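Local coordinates for ATP-dependent 6-phosphofructokinase subunit beta (Saccharomyces cerevisiae, PDB 3O8O), which catalyses the ATP-dependent phosphorylation of fructose 6-phosphate to fructose 1,6-bisphosphate, the first committing step of glycolysis, at residues B[194-198]-B[287-291]; B[200-206]-B[218-222]. All blocks are in the same frame, centred on the assembly; numbering follows the deposited sequence.

Interaction 1: B[194-198]-B[287-291]; sequences VEVMG and GHVQR. With F6P (6-O-phosphono-beta-D-fructofuranose), chain K.
Gly287 lies under the end of the Met197 side chain. Its positive phi of 66° favours glycine, and its carbonyl O accepts a bond from Gln290 NE2. Methyl CE of Met197 sits over the centre of one face of the His288 ring, 3.8 Å from the centroid and close to the ring normal, a CH-pi contact. With CG beside the backbone N (chi1 -59°), the ring turns this face to Met197 CE and its NE2 edge to the phosphate, donating to O1P of fructose 6-phosphate at 3.0 Å. Strand 191-196 ends just before Met197 and the 3-10 turn 288-290 follows strand 281-285, so two neighbouring strands of one parallel sheet bring part of the substrate pocket to their C-terminal ends; Asp155, Glu254 and residues of a neighbouring subunit complete it. Gly198 N adds a bond to sugar oxygen O3. Gln290 reaches back with an extended chain. Its OE1 takes the N-H of Met197 at 2.9 Å, nearly straight (167°), in the carbonyl plane and on a lone pair. The amide thus links Met197 N to Gly287 O. With an alanine here, Met197 N and Gly287 O would probably both lose their side-chain partner, with a gap likely beside Met197 CG. Arg291, bent at chi2 and chi3, brings NH1 to O1P in a weak bond of 3.3 Å, while its NH2 forms a salt bridge with Asp14.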
# COMPACT_ATOMS: atom_id res chain seq x y z
N VAL B 194 -50.86 17.19 -2.79
CA VAL B 194 -49.73 18.09 -2.63
C VAL B 194 -49.78 19.25 -3.61
O VAL B 194 -49.65 19.05 -4.81
CB VAL B 194 -48.39 17.33 -2.80
CG1 VAL B 194 -47.24 18.23 -2.39
CG2 VAL B 194 -48.40 16.06 -1.97
N GLU B 195 -49.97 20.45 -3.09
CA GLU B 195 -50.01 21.64 -3.93
C GLU B 195 -48.59 22.13 -4.23
O GLU B 195 -47.84 22.51 -3.33
CB GLU B 195 -50.78 22.75 -3.24
CG GLU B 195 -51.19 23.84 -4.21
CD GLU B 195 -51.38 25.16 -3.51
OE1 GLU B 195 -51.97 25.14 -2.40
OE2 GLU B 195 -50.94 26.20 -4.08
N VAL B 196 -48.25 22.13 -5.50
CA VAL B 196 -46.92 22.52 -5.96
C VAL B 196 -46.87 23.84 -6.75
O VAL B 196 -47.83 24.22 -7.39
CB VAL B 196 -46.36 21.36 -6.81
CG1 VAL B 196 -45.76 21.89 -8.11
CG2 VAL B 196 -45.37 20.57 -5.97
N MET B 197 -45.73 24.52 -6.70
CA MET B 197 -45.57 25.78 -7.41
C MET B 197 -45.46 25.61 -8.91
O MET B 197 -45.67 24.52 -9.43
CB MET B 197 -44.34 26.54 -6.92
CG MET B 197 -44.42 27.01 -5.49
SD MET B 197 -43.22 28.29 -5.22
CE MET B 197 -43.84 29.09 -3.75
N GLY B 198 -45.13 26.70 -9.59
CA GLY B 198 -44.98 26.66 -11.02
C GLY B 198 -45.76 27.75 -11.74
O GLY B 198 -45.72 27.86 -12.97
N GLY B 287 -45.27 25.41 -0.78
CA GLY B 287 -44.92 26.82 -0.71
C GLY B 287 -43.48 27.08 -1.09
O GLY B 287 -42.89 26.32 -1.87
N HIS B 288 -42.91 28.14 -0.52
CA HIS B 288 -41.54 28.53 -0.84
C HIS B 288 -40.35 27.61 -0.55
O HIS B 288 -39.24 27.92 -0.99
CB HIS B 288 -41.26 29.91 -0.24
CG HIS B 288 -42.19 30.97 -0.75
ND1 HIS B 288 -43.49 31.09 -0.32
CD2 HIS B 288 -42.01 31.93 -1.69
CE1 HIS B 288 -44.07 32.07 -0.98
NE2 HIS B 288 -43.20 32.60 -1.82
N VAL B 289 -40.52 26.51 0.17
CA VAL B 289 -39.36 25.66 0.39
C VAL B 289 -38.90 25.26 -1.01
O VAL B 289 -37.77 24.85 -1.22
CB VAL B 289 -39.66 24.35 1.20
CG1 VAL B 289 -40.47 24.65 2.46
CG2 VAL B 289 -40.35 23.34 0.33
N GLN B 290 -39.80 25.40 -1.97
CA GLN B 290 -39.48 25.06 -3.35
C GLN B 290 -38.53 26.10 -3.93
O GLN B 290 -37.85 25.85 -4.93
CB GLN B 290 -40.76 24.99 -4.18
CG GLN B 290 -41.77 23.97 -3.66
CD GLN B 290 -43.11 24.06 -4.37
OE1 GLN B 290 -43.27 23.59 -5.50
NE2 GLN B 290 -44.08 24.67 -3.70
N ARG B 291 -38.48 27.27 -3.30
CA ARG B 291 -37.64 28.36 -3.76
C ARG B 291 -36.29 28.40 -3.06
O ARG B 291 -35.33 28.97 -3.58
CB ARG B 291 -38.37 29.69 -3.55
CG ARG B 291 -39.53 29.90 -4.49
CD ARG B 291 -39.05 30.45 -5.82
NE ARG B 291 -38.70 31.86 -5.69
CZ ARG B 291 -39.60 32.80 -5.44
NH1 ARG B 291 -40.88 32.48 -5.31
NH2 ARG B 291 -39.21 34.06 -5.28
O1 F6P K . -41.47 33.28 -9.78
C1 F6P K . -42.55 32.35 -9.92
C2 F6P K . -42.99 31.87 -8.54
O2 F6P K . -41.93 31.21 -7.85
C3 F6P K . -44.17 30.91 -8.62
O3 F6P K . -43.75 29.54 -8.74
C4 F6P K . -44.93 31.27 -7.31
O4 F6P K . -46.32 30.92 -7.37
C5 F6P K . -44.67 32.80 -7.21
O5 F6P K . -43.35 32.96 -7.74
C6 F6P K . -44.56 33.30 -5.79
O6 F6P K . -44.31 34.71 -5.90
P F6P K . -44.08 35.34 -4.44
O1P F6P K . -42.87 34.73 -3.85
O2P F6P K . -43.83 36.93 -4.59
O3P F6P K . -45.35 35.04 -3.47

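Interaction 2: B[200-206]-B[218-222]; sequences NCGWLAL and FIPEK
The N-terminus of helix 203-212 meets the type I turn that follows strand 216-218. Gly202 is the N-cap residue of this helix, and its CA comes closest to the turn, nearest that of Ile219. The same CA lies 3.8 Å from Pro220 CD and also faces Ile219 CB. A beta carbon on Gly202 would point into the turn and collide with Ile219, Pro220 and Glu221, so the close approach calls for glycine. The Pro220 ring lies alongside this bend. Its CG comes 3.3 Å from Asn200 O and its CD faces Gly202. Glu221 reaches the same place from farther along the turn. Its chain is bent at chi2 (73°), which brings the carboxylate back to the loop before the helix. There OE1 approaches Gly202 N in a weak bond, poorly aligned at 130°, and the position of OE1 is less sure. The main polar partner of Glu221 is Arg364, which forms a salt bridge with the same oxygen. On the loop side, Cys201 SG accepts the N-H of Trp203 at 3.4 Å. The torsion that sets SG anti to the Cys201 N (chi1 -172°) directs it to this first-turn amide. One turn into the helix, Leu206 N bonds to Gly202 O. Ile219 CG2 lies 4.4 Å from Ala205 CB, a looser apolar contact. Phe368 of helix 368-380 packs on Leu206, Ile219 and Glu221, so a third element joins the group. Strand 191-196, helix 203-212 and strand 216-218 form a beta-alpha-beta crossover of the phosphofructokinase fold, its two parallel strands separated in the sheet by strand 248-253.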
# COMPACT_ATOMS: atom_id res chain seq x y z
N ASN B 200 -48.04 29.28 -13.85
CA ASN B 200 -48.96 28.77 -14.86
C ASN B 200 -48.39 27.61 -15.65
O ASN B 200 -49.00 27.16 -16.62
CB ASN B 200 -49.37 29.88 -15.83
CG ASN B 200 -50.12 31.03 -15.14
OD1 ASN B 200 -51.14 30.80 -14.47
ND2 ASN B 200 -49.62 32.25 -15.29
N CYS B 201 -47.23 27.13 -15.23
CA CYS B 201 -46.58 26.01 -15.89
C CYS B 201 -46.78 24.78 -15.05
O CYS B 201 -46.97 24.87 -13.84
CB CYS B 201 -45.10 26.28 -16.06
SG CYS B 201 -44.32 25.03 -17.07
N GLY B 202 -46.76 23.62 -15.69
CA GLY B 202 -46.96 22.40 -14.94
C GLY B 202 -45.77 21.47 -15.01
O GLY B 202 -45.86 20.29 -14.66
N TRP B 203 -44.64 22.02 -15.46
CA TRP B 203 -43.40 21.25 -15.58
C TRP B 203 -43.00 20.60 -14.25
O TRP B 203 -42.60 19.43 -14.23
CB TRP B 203 -42.26 22.15 -16.06
CG TRP B 203 -41.03 21.37 -16.31
CD1 TRP B 203 -40.73 20.62 -17.42
CD2 TRP B 203 -39.95 21.19 -15.40
NE1 TRP B 203 -39.53 19.99 -17.26
CE2 TRP B 203 -39.02 20.33 -16.03
CE3 TRP B 203 -39.67 21.68 -14.13
CZ2 TRP B 203 -37.83 19.94 -15.41
CZ3 TRP B 203 -38.49 21.30 -13.52
CH2 TRP B 203 -37.58 20.43 -14.16
N LEU B 204 -43.09 21.36 -13.17
CA LEU B 204 -42.76 20.87 -11.83
C LEU B 204 -43.71 19.78 -11.36
O LEU B 204 -43.26 18.75 -10.83
CB LEU B 204 -42.77 22.00 -10.82
CG LEU B 204 -41.55 22.93 -10.85
CD1 LEU B 204 -41.79 24.11 -9.91
CD2 LEU B 204 -40.30 22.17 -10.44
N ALA B 205 -45.02 19.99 -11.52
CA ALA B 205 -46.00 18.99 -11.09
C ALA B 205 -45.85 17.68 -11.89
O ALA B 205 -45.89 16.59 -11.32
CB ALA B 205 -47.41 19.54 -11.25
N LEU B 206 -45.67 17.79 -13.20
CA LEU B 206 -45.51 16.61 -14.04
C LEU B 206 -44.28 15.78 -13.64
O LEU B 206 -44.43 14.61 -13.22
CB LEU B 206 -45.41 17.05 -15.50
CG LEU B 206 -44.97 16.08 -16.60
CD1 LEU B 206 -45.86 14.84 -16.68
CD2 LEU B 206 -44.99 16.85 -17.92
N PHE B 218 -52.45 17.13 -11.73
CA PHE B 218 -53.32 18.16 -12.27
C PHE B 218 -52.47 19.27 -12.85
O PHE B 218 -52.09 20.18 -12.13
CZ PHE B 218 -57.63 16.39 -10.16
N ILE B 219 -52.17 19.19 -14.14
CA ILE B 219 -51.37 20.24 -14.76
C ILE B 219 -52.24 21.12 -15.67
O ILE B 219 -53.25 20.66 -16.22
CB ILE B 219 -50.17 19.64 -15.55
CG1 ILE B 219 -50.56 19.29 -16.98
CG2 ILE B 219 -49.70 18.37 -14.88
CD1 ILE B 219 -49.37 18.85 -17.81
N PRO B 220 -51.87 22.39 -15.83
CA PRO B 220 -52.63 23.33 -16.66
C PRO B 220 -52.53 23.16 -18.17
O PRO B 220 -53.37 23.69 -18.90
CB PRO B 220 -52.08 24.68 -16.20
CG PRO B 220 -50.64 24.36 -16.01
CD PRO B 220 -50.67 23.04 -15.27
N GLU B 221 -51.52 22.44 -18.65
CA GLU B 221 -51.35 22.26 -20.09
C GLU B 221 -52.26 21.16 -20.63
O GLU B 221 -52.34 20.95 -21.84
CB GLU B 221 -49.89 21.93 -20.43
CG GLU B 221 -48.87 23.00 -20.04
CD GLU B 221 -48.62 23.07 -18.53
OE1 GLU B 221 -47.79 23.91 -18.12
OE2 GLU B 221 -49.24 22.29 -17.76
N LYS B 222 -52.92 20.44 -19.73
CA LYS B 222 -53.84 19.39 -20.15
C LYS B 222 -55.04 19.51 -19.22
O LYS B 222 -55.25 18.67 -18.33
CB LYS B 222 -53.17 18.01 -20.04
CG LYS B 222 -54.07 16.83 -20.41
CD LYS B 222 -53.33 15.49 -20.31
CE LYS B 222 -54.27 14.29 -20.40
NZ LYS B 222 -55.18 14.20 -19.22

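Overall arrangement
Both interactions lie in what is probably the N-terminal catalytic domain, with centres 13 Å apart. Along the chain the order is 194-198, 200-206, 218-222 and 287-291, so interaction 2 falls between the two segments of interaction 1. Strand 191-196 is followed by helix 203-212 after the loop that carries Gly198. The two contacts touch where Val196 CG1 and Met197 O pack on Leu204. Strands 191-196, 216-218 and 281-285 belong to the same four-stranded parallel sheet, with 216-218 and 281-285 as its outermost strands in this chain. Interaction 1 contributes directly to the fructose 6-phosphate pocket, while interaction 2 packs the start of the following helix, with the Cys201 side chain about 8 Å from the ligand.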